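PDB 6G42: minor capsid protein from Cafeteriavirus-dependent mavirus, which forms the pentameric penton of the capsid, a single jelly-roll protein that probably occupies the fivefold vertices of the virophage shell. Local coordinates for residues C[131-136]-C[140-145]; C[71-76]-C[164-169]; C[278-281]-C[285-288]; C[54-59]-C[236-241]. All coordinates share one frame; numbering follows the deposited sequence.

How the interactions relate
Two regions of one chain divide the four contacts between them. Interactions 3 and 4, with centres about 14 Å apart, belong to the jelly-roll: both reach the sheet containing strands 201-207, 236-239 and 272-281, and interaction 4 spans from it to strand 49-62 of the facing sheet. Interactions 1 and 2, centres about 13 Å apart, lie in the part of the chain that follows strand 49-62 and precedes strand 201-207, where F142 packs on F166. In sequence, interaction 4 encloses interaction 2, which encloses interaction 1; interaction 3 follows them all. Interactions 1 and 4, centres about 32 Å apart, stand on opposite sides of the chain's centre. Interactions 2 and 4 both reach a neighbouring subunit, tying each region to the pentamer.

Interaction 1: C[131-136]-C[140-145]; sequences PVFSFN and KKFEIT
F135 and F142 illustrate how an antiparallel hairpin can bury one face and carry mostly polar side chains on the other. Holding CG anti to the backbone N (chi1 -180°), F135 lays its ring across its partner on the next strand. Its CB starts 3.7 Å from F142 CE2, and CG passes the same edge atom. Then CD1 comes down over the centre of the F142 ring, 3.5 Å from F142 CZ, in an edge-to-face pair with planes at 53°. Farther out, CE1 rests 3.6 Å from K140 C, and CZ ends beside K140 CA, against the backbone of K140. F133 approaches F142 differently: their planes are nearly parallel but slid apart, with F133 CE1 3.5 Å from F142 CD2, while F133 CD2 leans on I144 CG1. These three aromatic rings form a cluster on one face. On the other face, N136 ND2 donates to E143 OE2 at 3.1 Å, reaching the oxygen from above the carboxylate plane although the acceptor lies in the amide plane. Paired backbone bonds at V132-T145 and S134-E143 keep the strands in register. The buried face is covered by helix 106-120, through I113 and Y106, and by strand 154-158, with I156 and F158 touching it; F166 adds another ring against F142, and strand 187-189 extends the sheet beyond 141-145.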
loop_
_atom_site.group_PDB
_atom_site.type_symbol
_atom_site.label_atom_id
_atom_site.label_comp_id
_atom_site.label_asym_id
_atom_site.label_seq_id
_atom_site.Cartn_x
_atom_site.Cartn_y
_atom_site.Cartn_z
ATOM N N PRO C 131 -9.763 -0.538 -39.766
ATOM C CA PRO C 131 -9.640 -0.612 -38.303
ATOM C C PRO C 131 -9.160 0.698 -37.658
ATOM O O PRO C 131 -8.393 1.447 -38.273
ATOM C CB PRO C 131 -8.620 -1.739 -38.091
ATOM C CG PRO C 131 -7.808 -1.761 -39.333
ATOM C CD PRO C 131 -8.713 -1.322 -40.444
ATOM N N VAL C 132 -9.620 0.952 -36.432
ATOM C CA VAL C 132 -9.258 2.161 -35.671
ATOM C C VAL C 132 -8.404 1.807 -34.444
ATOM O O VAL C 132 -8.894 1.184 -33.496
ATOM C CB VAL C 132 -10.508 2.948 -35.204
ATOM C CG1 VAL C 132 -10.110 4.221 -34.459
ATOM C CG2 VAL C 132 -11.396 3.294 -36.391
ATOM N N PHE C 133 -7.134 2.211 -34.477
ATOM C CA PHE C 133 -6.252 2.142 -33.314
ATOM C C PHE C 133 -6.432 3.436 -32.513
ATOM O O PHE C 133 -6.455 4.523 -33.095
ATOM C CB PHE C 133 -4.796 1.981 -33.766
ATOM C CG PHE C 133 -3.838 1.642 -32.652
ATOM C CD1 PHE C 133 -3.208 2.643 -31.929
ATOM C CD2 PHE C 133 -3.559 0.321 -32.335
ATOM C CE1 PHE C 133 -2.326 2.336 -30.903
ATOM C CE2 PHE C 133 -2.676 0.005 -31.310
ATOM C CZ PHE C 133 -2.058 1.016 -30.591
ATOM N N SER C 134 -6.567 3.319 -31.193
ATOM C CA SER C 134 -6.781 4.487 -30.327
ATOM C C SER C 134 -6.267 4.267 -28.905
ATOM O O SER C 134 -5.882 3.160 -28.536
ATOM C CB SER C 134 -8.269 4.858 -30.284
ATOM O OG SER C 134 -9.018 3.901 -29.545
ATOM N N PHE C 135 -6.268 5.348 -28.128
ATOM C CA PHE C 135 -5.902 5.326 -26.714
ATOM C C PHE C 135 -7.111 5.684 -25.863
ATOM O O PHE C 135 -7.711 6.738 -26.045
ATOM C CB PHE C 135 -4.786 6.326 -26.431
ATOM C CG PHE C 135 -4.352 6.360 -24.989
ATOM C CD1 PHE C 135 -3.699 5.269 -24.418
ATOM C CD2 PHE C 135 -4.594 7.482 -24.195
ATOM C CE1 PHE C 135 -3.298 5.298 -23.090
ATOM C CE2 PHE C 135 -4.193 7.518 -22.865
ATOM C CZ PHE C 135 -3.543 6.425 -22.312
ATOM N N ASN C 136 -7.447 4.807 -24.927
ATOM C CA ASN C 136 -8.533 5.046 -23.991
ATOM C C ASN C 136 -8.032 5.879 -22.800
ATOM O O ASN C 136 -7.229 5.396 -22.003
ATOM C CB ASN C 136 -9.087 3.700 -23.521
ATOM C CG ASN C 136 -10.450 3.818 -22.855
ATOM O OD1 ASN C 136 -10.755 4.808 -22.191
ATOM N ND2 ASN C 136 -11.276 2.792 -23.025
ATOM N N LYS C 140 -6.291 3.924 -19.504
ATOM C CA LYS C 140 -4.850 4.006 -19.840
ATOM C C LYS C 140 -4.318 2.846 -20.723
ATOM O O LYS C 140 -3.121 2.537 -20.717
ATOM C CB LYS C 140 -3.999 4.188 -18.573
ATOM C CG LYS C 140 -4.224 5.520 -17.866
ATOM C CD LYS C 140 -5.041 5.384 -16.593
ATOM C CE LYS C 140 -4.208 4.823 -15.445
ATOM N NZ LYS C 140 -4.988 4.734 -14.174
ATOM N N LYS C 141 -5.217 2.247 -21.504
ATOM C CA LYS C 141 -4.918 1.109 -22.372
ATOM C C LYS C 141 -5.308 1.452 -23.796
ATOM O O LYS C 141 -6.308 2.137 -24.019
ATOM C CB LYS C 141 -5.713 -0.115 -21.936
ATOM C CG LYS C 141 -5.289 -0.694 -20.600
ATOM C CD LYS C 141 -6.352 -1.634 -20.060
ATOM C CE LYS C 141 -5.837 -2.437 -18.880
ATOM N NZ LYS C 141 -6.819 -3.472 -18.461
ATOM N N PHE C 142 -4.521 0.973 -24.754
ATOM C CA PHE C 142 -4.811 1.172 -26.170
ATOM C C PHE C 142 -5.817 0.130 -26.649
ATOM O O PHE C 142 -5.788 -1.023 -26.202
ATOM C CB PHE C 142 -3.531 1.107 -27.002
ATOM C CG PHE C 142 -2.604 2.265 -26.768
ATOM C CD1 PHE C 142 -1.707 2.249 -25.706
ATOM C CD2 PHE C 142 -2.629 3.380 -27.606
ATOM C CE1 PHE C 142 -0.848 3.319 -25.485
ATOM C CE2 PHE C 142 -1.772 4.453 -27.389
ATOM C CZ PHE C 142 -0.880 4.423 -26.326
ATOM N N GLU C 143 -6.699 0.554 -27.556
ATOM C CA GLU C 143 -7.787 -0.281 -28.077
ATOM C C GLU C 143 -7.748 -0.352 -29.599
ATOM O O GLU C 143 -7.352 0.609 -30.261
ATOM C CB GLU C 143 -9.142 0.290 -27.652
ATOM C CG GLU C 143 -9.343 0.404 -26.153
ATOM C CD GLU C 143 -10.727 0.905 -25.796
ATOM O OE1 GLU C 143 -11.166 1.925 -26.364
ATOM O OE2 GLU C 143 -11.376 0.291 -24.926
ATOM N N ILE C 144 -8.176 -1.493 -30.138
ATOM C CA ILE C 144 -8.362 -1.678 -31.579
ATOM C C ILE C 144 -9.838 -1.969 -31.809
ATOM O O ILE C 144 -10.379 -2.924 -31.243
ATOM C CB ILE C 144 -7.488 -2.827 -32.133
ATOM C CG1 ILE C 144 -6.004 -2.450 -32.052
ATOM C CG2 ILE C 144 -7.838 -3.141 -33.585
ATOM C CD1 ILE C 144 -5.064 -3.637 -32.051
ATOM N N THR C 145 -10.476 -1.136 -32.631
ATOM C CA THR C 145 -11.885 -1.299 -33.008
ATOM C C THR C 145 -11.975 -1.836 -34.436
ATOM O O THR C 145 -11.261 -1.367 -35.326
ATOM C CB THR C 145 -12.654 0.026 -32.880
ATOM O OG1 THR C 145 -12.551 0.496 -31.532
ATOM C CG2 THR C 145 -14.135 -0.147 -33.234
#

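Interaction 2: C[71-76]-C[164-169]; sequences HDYQVG and VDFNSF
Y73 and D165 are joined by the one firm polar bond of this contact, a link between residues far apart in sequence. The phenol OH donates to D165 OD2 at 2.7 Å, and the oxygen receives it on its anti lone pair, directed away from OD1. Ring and carboxylate stand almost perpendicular, at 86°, with OD2 at the edge of the Y73 ring. H71 ND1 also lies 3.0 Å from D165 OD2, so the carboxylate oxygen has both aromatic side chains close by.

Aromatic packing supplies the second kind of interaction. The edge of F166 is directed toward the face of Y73 in an offset T-shaped pair, centroids 6.0 Å apart and planes at 65°; the nearest atoms are F166 CE1 and Y73 CE2 at 4.1 Å. H71 CB sits above a face of the Y73 ring, toward its rim.

A third element is local. N167 ND2 donates to V164 O at 2.8 Å, lying nearly in line with the carbonyl, just where helix 160-165 gives way to a type I turn from F166 to F169.

The other carboxylate oxygen, D165 OD1, forms a salt bridge with K60 of the second subunit. One buried aspartate thus serves both fold and assembly, and the lysine would be expected to favour its ionised form while Y73 OH steadies OD2.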
loop_
_atom_site.group_PDB
_atom_site.type_symbol
_atom_site.label_atom_id
_atom_site.label_comp_id
_atom_site.label_asym_id
_atom_site.label_seq_id
_atom_site.Cartn_x
_atom_site.Cartn_y
_atom_site.Cartn_z
ATOM N N HIS C 71 12.224 4.360 -31.174
ATOM C CA HIS C 71 11.340 3.275 -31.625
ATOM C C HIS C 71 11.293 3.185 -33.153
ATOM O O HIS C 71 11.294 4.207 -33.837
ATOM C CB HIS C 71 9.919 3.486 -31.090
ATOM C CG HIS C 71 9.859 3.849 -29.637
ATOM N ND1 HIS C 71 9.745 2.911 -28.634
ATOM C CD2 HIS C 71 9.893 5.055 -29.020
ATOM C CE1 HIS C 71 9.716 3.523 -27.463
ATOM N NE2 HIS C 71 9.801 4.824 -27.669
ATOM N N ASP C 72 11.244 1.958 -33.672
ATOM C CA ASP C 72 11.103 1.692 -35.112
ATOM C C ASP C 72 9.856 0.847 -35.358
ATOM O O ASP C 72 9.942 -0.360 -35.581
ATOM C CB ASP C 72 12.345 0.968 -35.655
ATOM C CG ASP C 72 13.616 1.796 -35.529
ATOM O OD1 ASP C 72 13.600 3.001 -35.864
ATOM O OD2 ASP C 72 14.647 1.230 -35.104
ATOM N N TYR C 73 8.697 1.494 -35.312
ATOM C CA TYR C 73 7.419 0.793 -35.454
ATOM C C TYR C 73 7.064 0.559 -36.919
ATOM O O TYR C 73 7.450 1.338 -37.790
ATOM C CB TYR C 73 6.280 1.561 -34.760
ATOM C CG TYR C 73 6.389 1.711 -33.242
ATOM C CD1 TYR C 73 7.170 0.842 -32.461
ATOM C CD2 TYR C 73 5.668 2.708 -32.581
ATOM C CE1 TYR C 73 7.248 0.991 -31.082
ATOM C CE2 TYR C 73 5.739 2.860 -31.204
ATOM C CZ TYR C 73 6.533 2.003 -30.457
ATOM O OH TYR C 73 6.608 2.151 -29.092
ATOM N N GLN C 74 6.329 -0.527 -37.165
ATOM C CA GLN C 74 5.758 -0.852 -38.475
ATOM C C GLN C 74 4.462 -1.626 -38.284
ATOM O O GLN C 74 4.441 -2.624 -37.560
ATOM C CB GLN C 74 6.691 -1.736 -39.306
ATOM C CG GLN C 74 7.976 -1.085 -39.785
ATOM C CD GLN C 74 8.785 -1.986 -40.714
ATOM O OE1 GLN C 74 8.258 -2.927 -41.315
ATOM N NE2 GLN C 74 10.080 -1.696 -40.834
ATOM N N VAL C 75 3.397 -1.172 -38.941
ATOM C CA VAL C 75 2.146 -1.943 -39.029
ATOM C C VAL C 75 2.044 -2.620 -40.393
ATOM O O VAL C 75 2.819 -2.326 -41.302
ATOM C CB VAL C 75 0.875 -1.105 -38.741
ATOM C CG1 VAL C 75 0.856 -0.670 -37.285
ATOM C CG2 VAL C 75 0.743 0.097 -39.671
ATOM N N GLY C 76 1.095 -3.541 -40.515
ATOM C CA GLY C 76 0.859 -4.261 -41.766
ATOM C C GLY C 76 -0.499 -4.926 -41.799
ATOM O O GLY C 76 -1.214 -4.941 -40.798
ATOM N N VAL C 164 6.587 -5.595 -28.633
ATOM C CA VAL C 164 7.121 -5.435 -27.279
ATOM C C VAL C 164 6.396 -4.318 -26.522
ATOM O O VAL C 164 5.921 -4.533 -25.400
ATOM C CB VAL C 164 8.660 -5.222 -27.282
ATOM C CG1 VAL C 164 9.188 -4.936 -25.882
ATOM C CG2 VAL C 164 9.361 -6.460 -27.816
ATOM N N ASP C 165 6.299 -3.140 -27.133
ATOM C CA ASP C 165 5.716 -1.973 -26.457
ATOM C C ASP C 165 4.194 -2.028 -26.292
ATOM O O ASP C 165 3.653 -1.320 -25.441
ATOM C CB ASP C 165 6.147 -0.678 -27.148
ATOM C CG ASP C 165 7.628 -0.362 -26.938
ATOM O OD1 ASP C 165 8.339 -1.121 -26.238
ATOM O OD2 ASP C 165 8.090 0.662 -27.475
ATOM N N PHE C 166 3.516 -2.861 -27.078
ATOM C CA PHE C 166 2.075 -3.131 -26.890
ATOM C C PHE C 166 1.833 -4.636 -26.669
ATOM O O PHE C 166 0.938 -5.238 -27.258
ATOM C CB PHE C 166 1.267 -2.583 -28.072
ATOM C CG PHE C 166 1.504 -1.118 -28.335
ATOM C CD1 PHE C 166 2.541 -0.701 -29.161
ATOM C CD2 PHE C 166 0.705 -0.152 -27.744
ATOM C CE1 PHE C 166 2.770 0.645 -29.398
ATOM C CE2 PHE C 166 0.926 1.197 -27.985
ATOM C CZ PHE C 166 1.960 1.595 -28.813
ATOM N N ASN C 167 2.641 -5.202 -25.773
ATOM C CA ASN C 167 2.701 -6.650 -25.488
ATOM C C ASN C 167 1.441 -7.304 -24.922
ATOM O O ASN C 167 1.226 -8.498 -25.128
ATOM C CB ASN C 167 3.874 -6.955 -24.548
ATOM C CG ASN C 167 3.774 -6.222 -23.218
ATOM O OD1 ASN C 167 3.055 -6.648 -22.317
ATOM N ND2 ASN C 167 4.514 -5.127 -23.083
ATOM N N SER C 168 0.625 -6.536 -24.210
ATOM C CA SER C 168 -0.585 -7.063 -23.567
ATOM C C SER C 168 -1.772 -7.402 -24.509
ATOM O O SER C 168 -2.804 -7.883 -24.043
ATOM C CB SER C 168 -1.029 -6.102 -22.462
ATOM O OG SER C 168 -1.036 -4.764 -22.925
ATOM N N PHE C 169 -1.638 -7.142 -25.813
ATOM C CA PHE C 169 -2.518 -7.744 -26.828
ATOM C C PHE C 169 -2.158 -9.227 -26.999
ATOM O O PHE C 169 -1.057 -9.650 -26.631
ATOM C CB PHE C 169 -2.380 -7.036 -28.185
ATOM C CG PHE C 169 -2.985 -5.654 -28.228
ATOM C CD1 PHE C 169 -4.369 -5.482 -28.188
ATOM C CD2 PHE C 169 -2.173 -4.522 -28.329
ATOM C CE1 PHE C 169 -4.929 -4.211 -28.232
ATOM C CE2 PHE C 169 -2.728 -3.253 -28.372
ATOM C CZ PHE C 169 -4.108 -3.096 -28.324
#

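Interaction 3: C[278-281]-C[285-288]; sequences TIYD and EKHP
Around H287, the tight part of this hairpin brings I279 and D281 onto one ring. The ring projects between its own backbone N and carbonyl carbon (chi1 61°), which carries it back toward the partner strand. I279 CB lies over one face, 4.0 Å from the ring centroid in a CH-pi contact, and I279 CG2 is 3.6 Å from H287 NE2. At the ring's edge, H287 NE2 donates to D281 OD1 at 2.8 Å; the acceptor lies in the imidazole plane, while the nitrogen sits above the carboxylate plane. D281 OD2 is hydrogen-bonded to Y102 OH and salt-bridged to K67 NZ, which also forms a salt bridge with E285 OE1.

Along the backbone, the antiparallel ladder pairs I279 with H287 through bonds in both directions, I279 N to H287 O measuring 2.8 Å. Here strand 286-288 forms a hairpin with strand 272-281 at the margin of a jelly-roll sheet, and 272-281 is bonded on its other edge to strand 201-207.

On the opposite face the solvent side is that of K286 and P288, while T278 is buried. K286 runs alongside Y280, its CG over the rim of one ring face at 4.2 Å from the centroid, and its NZ makes a long, weak ion pair with E207. E285 is likewise exposed, near the turn.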
loop_
_atom_site.group_PDB
_atom_site.type_symbol
_atom_site.label_atom_id
_atom_site.label_comp_id
_atom_site.label_asym_id
_atom_site.label_seq_id
_atom_site.Cartn_x
_atom_site.Cartn_y
_atom_site.Cartn_z
ATOM N N THR C 278 18.605 17.468 -13.706
ATOM C CA THR C 278 18.862 16.912 -15.027
ATOM C C THR C 278 18.059 15.631 -15.200
ATOM O O THR C 278 17.982 14.816 -14.279
ATOM C CB THR C 278 20.348 16.561 -15.188
ATOM O OG1 THR C 278 21.163 17.641 -14.717
ATOM C CG2 THR C 278 20.677 16.297 -16.635
ATOM N N ILE C 279 17.488 15.459 -16.388
ATOM C CA ILE C 279 16.691 14.293 -16.730
ATOM C C ILE C 279 17.541 13.388 -17.615
ATOM O O ILE C 279 18.083 13.847 -18.617
ATOM C CB ILE C 279 15.405 14.690 -17.501
ATOM C CG1 ILE C 279 14.581 15.714 -16.715
ATOM C CG2 ILE C 279 14.534 13.467 -17.788
ATOM C CD1 ILE C 279 13.605 16.497 -17.572
ATOM N N TYR C 280 17.641 12.110 -17.248
ATOM C CA TYR C 280 18.254 11.073 -18.102
ATOM C C TYR C 280 17.171 10.242 -18.770
ATOM O O TYR C 280 16.297 9.720 -18.086
ATOM C CB TYR C 280 19.157 10.152 -17.276
ATOM C CG TYR C 280 20.503 10.756 -16.992
ATOM C CD1 TYR C 280 20.664 11.699 -15.982
ATOM C CD2 TYR C 280 21.614 10.409 -17.750
ATOM C CE1 TYR C 280 21.898 12.273 -15.727
ATOM C CE2 TYR C 280 22.854 10.978 -17.508
ATOM C CZ TYR C 280 22.995 11.907 -16.493
ATOM O OH TYR C 280 24.231 12.467 -16.250
ATOM N N ASP C 281 17.231 10.123 -20.095
ATOM C CA ASP C 281 16.347 9.214 -20.830
ATOM C C ASP C 281 16.908 7.784 -20.814
ATOM O O ASP C 281 18.040 7.558 -20.381
ATOM C CB ASP C 281 16.141 9.693 -22.277
ATOM C CG ASP C 281 15.239 10.929 -22.384
ATOM O OD1 ASP C 281 14.895 11.538 -21.350
ATOM O OD2 ASP C 281 14.876 11.299 -23.524
ATOM N N GLU C 285 20.682 9.710 -23.066
ATOM C CA GLU C 285 20.839 11.085 -23.541
ATOM C C GLU C 285 20.409 12.033 -22.432
ATOM O O GLU C 285 19.302 11.930 -21.919
ATOM C CB GLU C 285 19.988 11.340 -24.789
ATOM C CG GLU C 285 20.224 12.707 -25.427
ATOM C CD GLU C 285 19.614 12.844 -26.812
ATOM O OE1 GLU C 285 18.609 12.160 -27.111
ATOM O OE2 GLU C 285 20.140 13.657 -27.605
ATOM N N LYS C 286 21.288 12.963 -22.087
ATOM C CA LYS C 286 21.065 13.891 -20.986
ATOM C C LYS C 286 20.361 15.166 -21.472
ATOM O O LYS C 286 20.702 15.695 -22.530
ATOM C CB LYS C 286 22.417 14.231 -20.368
ATOM C CG LYS C 286 22.327 14.882 -19.009
ATOM C CD LYS C 286 23.692 15.023 -18.345
ATOM C CE LYS C 286 24.458 16.235 -18.856
ATOM N NZ LYS C 286 25.672 16.496 -18.030
ATOM N N HIS C 287 19.369 15.642 -20.719
ATOM C CA HIS C 287 18.760 16.966 -20.974
ATOM C C HIS C 287 18.219 17.590 -19.682
ATOM O O HIS C 287 17.771 16.861 -18.798
ATOM C CB HIS C 287 17.673 16.888 -22.055
ATOM C CG HIS C 287 16.529 15.986 -21.711
ATOM N ND1 HIS C 287 15.271 16.464 -21.409
ATOM C CD2 HIS C 287 16.449 14.636 -21.627
ATOM C CE1 HIS C 287 14.467 15.448 -21.150
ATOM N NE2 HIS C 287 15.156 14.328 -21.276
ATOM N N PRO C 288 18.250 18.937 -19.567
ATOM C CA PRO C 288 17.925 19.557 -18.279
ATOM C C PRO C 288 16.424 19.652 -17.998
ATOM O O PRO C 288 15.612 19.719 -18.930
ATOM C CB PRO C 288 18.539 20.961 -18.396
ATOM C CG PRO C 288 18.637 21.234 -19.863
ATOM C CD PRO C 288 18.391 19.956 -20.624
#

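Interaction 4: C[54-59]-C[236-241]; sequences EEFHLH and TNYKYL
K239 NZ, next to the Y238 that F56 touches, is gripped by S202 OG and, more weakly, by Y282 OH of the same chain and by Q298 of the second subunit. The contact between F56 and Y238 itself is purely apolar, a case of two strands meeting through side chains alone. F56 occupies the position between its backbone N and carbonyl carbon (chi1 69°), and its ring reaches out edge first. F56 CZ comes 3.8 Å from Y238 CB, which lies in the plane of the F56 ring, and stays about 4.0 Å from Y238 CG. The edge of F56 is thereby turned toward the face of Y238 in an offset edge-to-face pair, centroids 5.8 Å apart and planes at 71°. T236 adds a methyl: CG2 stands 4.1 Å from F56 CE2.

This is packing across the jelly-roll sandwich, between strand 49-62 of one sheet and strand 236-239 of the other. Just before F56, E54 and E55 both face K300 in a classic beta bulge. The F56 ring also meets F253 of the neighbouring strand 248-264, and Y238 leans on I251 there. Away from this interior, E55 is hydrogen-bonded to H203 of the third subunit and H57 to Y282 of that same subunit.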
loop_
_atom_site.group_PDB
_atom_site.type_symbol
_atom_site.label_atom_id
_atom_site.label_comp_id
_atom_site.label_asym_id
_atom_site.label_seq_id
_atom_site.Cartn_x
_atom_site.Cartn_y
_atom_site.Cartn_z
ATOM N N GLU C 54 17.777 14.838 1.550
ATOM C CA GLU C 54 16.629 14.414 2.363
ATOM C C GLU C 54 15.305 14.475 1.574
ATOM O O GLU C 54 14.527 13.520 1.579
ATOM C CB GLU C 54 16.538 15.293 3.618
ATOM C CG GLU C 54 15.380 15.003 4.583
ATOM C CD GLU C 54 15.525 13.704 5.362
ATOM O OE1 GLU C 54 16.614 13.073 5.312
ATOM O OE2 GLU C 54 14.539 13.319 6.042
ATOM N N GLU C 55 15.063 15.594 0.899
ATOM C CA GLU C 55 13.767 15.847 0.272
ATOM C C GLU C 55 13.862 16.873 -0.854
ATOM O O GLU C 55 14.608 17.849 -0.755
ATOM C CB GLU C 55 12.785 16.296 1.364
ATOM C CG GLU C 55 11.522 17.038 0.940
ATOM C CD GLU C 55 10.604 17.354 2.123
ATOM O OE1 GLU C 55 11.120 17.562 3.250
ATOM O OE2 GLU C 55 9.368 17.409 1.932
ATOM N N PHE C 56 13.125 16.624 -1.934
ATOM C CA PHE C 56 12.842 17.658 -2.929
ATOM C C PHE C 56 11.391 17.607 -3.410
ATOM O O PHE C 56 10.678 16.629 -3.169
ATOM C CB PHE C 56 13.851 17.650 -4.099
ATOM C CG PHE C 56 13.758 16.459 -5.020
ATOM C CD1 PHE C 56 12.785 16.398 -6.017
ATOM C CD2 PHE C 56 14.695 15.436 -4.948
ATOM C CE1 PHE C 56 12.717 15.314 -6.881
ATOM C CE2 PHE C 56 14.638 14.354 -5.815
ATOM C CZ PHE C 56 13.649 14.292 -6.784
ATOM N N HIS C 57 10.975 18.684 -4.073
ATOM C CA HIS C 57 9.633 18.797 -4.647
ATOM C C HIS C 57 9.680 19.588 -5.956
ATOM O O HIS C 57 10.055 20.752 -5.963
ATOM C CB HIS C 57 8.690 19.455 -3.637
ATOM C CG HIS C 57 7.232 19.329 -3.967
ATOM N ND1 HIS C 57 6.720 18.370 -4.814
ATOM C CD2 HIS C 57 6.166 20.030 -3.521
ATOM C CE1 HIS C 57 5.409 18.500 -4.887
ATOM N NE2 HIS C 57 5.047 19.500 -4.111
ATOM N N LEU C 58 9.334 18.933 -7.059
ATOM C CA LEU C 58 9.313 19.561 -8.380
ATOM C C LEU C 58 7.858 19.891 -8.689
ATOM O O LEU C 58 7.140 19.111 -9.320
ATOM C CB LEU C 58 9.918 18.630 -9.443
ATOM C CG LEU C 58 11.199 17.882 -9.050
ATOM C CD1 LEU C 58 11.659 16.995 -10.192
ATOM C CD2 LEU C 58 12.317 18.824 -8.625
ATOM N N HIS C 59 7.424 21.052 -8.208
ATOM C CA HIS C 59 6.009 21.409 -8.231
ATOM C C HIS C 59 5.607 22.232 -9.443
ATOM O O HIS C 59 6.044 23.361 -9.598
ATOM C CB HIS C 59 5.665 22.167 -6.958
ATOM C CG HIS C 59 4.203 22.295 -6.713
ATOM N ND1 HIS C 59 3.332 21.238 -6.852
ATOM C CD2 HIS C 59 3.458 23.354 -6.324
ATOM C CE1 HIS C 59 2.109 21.643 -6.564
ATOM N NE2 HIS C 59 2.160 22.922 -6.235
ATOM N N THR C 236 21.641 12.824 -6.005
ATOM C CA THR C 236 20.585 11.826 -5.816
ATOM C C THR C 236 20.079 11.339 -7.176
ATOM O O THR C 236 20.222 12.033 -8.182
ATOM C CB THR C 236 19.420 12.344 -4.922
ATOM O OG1 THR C 236 18.560 11.253 -4.551
ATOM C CG2 THR C 236 18.598 13.430 -5.622
ATOM N N ASN C 237 19.517 10.131 -7.177
ATOM C CA ASN C 237 18.926 9.495 -8.352
ATOM C C ASN C 237 17.481 9.180 -8.047
ATOM O O ASN C 237 17.204 8.226 -7.318
ATOM C CB ASN C 237 19.607 8.164 -8.643
ATOM C CG ASN C 237 20.899 8.314 -9.392
ATOM O OD1 ASN C 237 21.729 9.159 -9.060
ATOM N ND2 ASN C 237 21.099 7.461 -10.397
ATOM N N TYR C 238 16.565 9.967 -8.588
ATOM C CA TYR C 238 15.142 9.669 -8.478
ATOM C C TYR C 238 14.744 8.869 -9.708
ATOM O O TYR C 238 14.876 9.354 -10.823
ATOM C CB TYR C 238 14.324 10.956 -8.391
ATOM C CG TYR C 238 12.837 10.734 -8.302
ATOM C CD1 TYR C 238 12.222 10.513 -7.075
ATOM C CD2 TYR C 238 12.040 10.749 -9.442
ATOM C CE1 TYR C 238 10.855 10.310 -6.987
ATOM C CE2 TYR C 238 10.671 10.543 -9.363
ATOM C CZ TYR C 238 10.083 10.326 -8.132
ATOM O OH TYR C 238 8.728 10.122 -8.039
ATOM N N LYS C 239 14.283 7.642 -9.500
ATOM C CA LYS C 239 13.701 6.846 -10.569
ATOM C C LYS C 239 12.303 7.362 -10.879
ATOM O O LYS C 239 11.488 7.513 -9.974
ATOM C CB LYS C 239 13.620 5.374 -10.167
ATOM C CG LYS C 239 13.187 4.436 -11.289
ATOM C CD LYS C 239 14.292 4.281 -12.317
ATOM C CE LYS C 239 13.827 3.592 -13.580
ATOM N NZ LYS C 239 14.899 3.698 -14.603
ATOM N N TYR C 240 12.031 7.616 -12.156
ATOM C CA TYR C 240 10.722 8.089 -12.596
ATOM C C TYR C 240 9.903 6.956 -13.220
ATOM O O TYR C 240 10.447 6.078 -13.889
ATOM C CB TYR C 240 10.884 9.245 -13.579
ATOM C CG TYR C 240 9.571 9.842 -14.019
ATOM C CD1 TYR C 240 8.849 10.689 -13.180
ATOM C CD2 TYR C 240 9.034 9.540 -15.271
ATOM C CE1 TYR C 240 7.629 11.227 -13.580
ATOM C CE2 TYR C 240 7.823 10.067 -15.678
ATOM C CZ TYR C 240 7.120 10.909 -14.832
ATOM O OH TYR C 240 5.919 11.428 -15.252
ATOM N N LEU C 241 8.597 6.986 -12.974
ATOM C CA LEU C 241 7.641 6.053 -13.572
ATOM C C LEU C 241 6.422 6.837 -14.073
ATOM O O LEU C 241 5.864 7.653 -13.339
ATOM C CB LEU C 241 7.201 5.018 -12.541
ATOM C CG LEU C 241 8.315 4.186 -11.895
ATOM C CD1 LEU C 241 7.785 3.456 -10.669
ATOM C CD2 LEU C 241 8.918 3.205 -12.889
#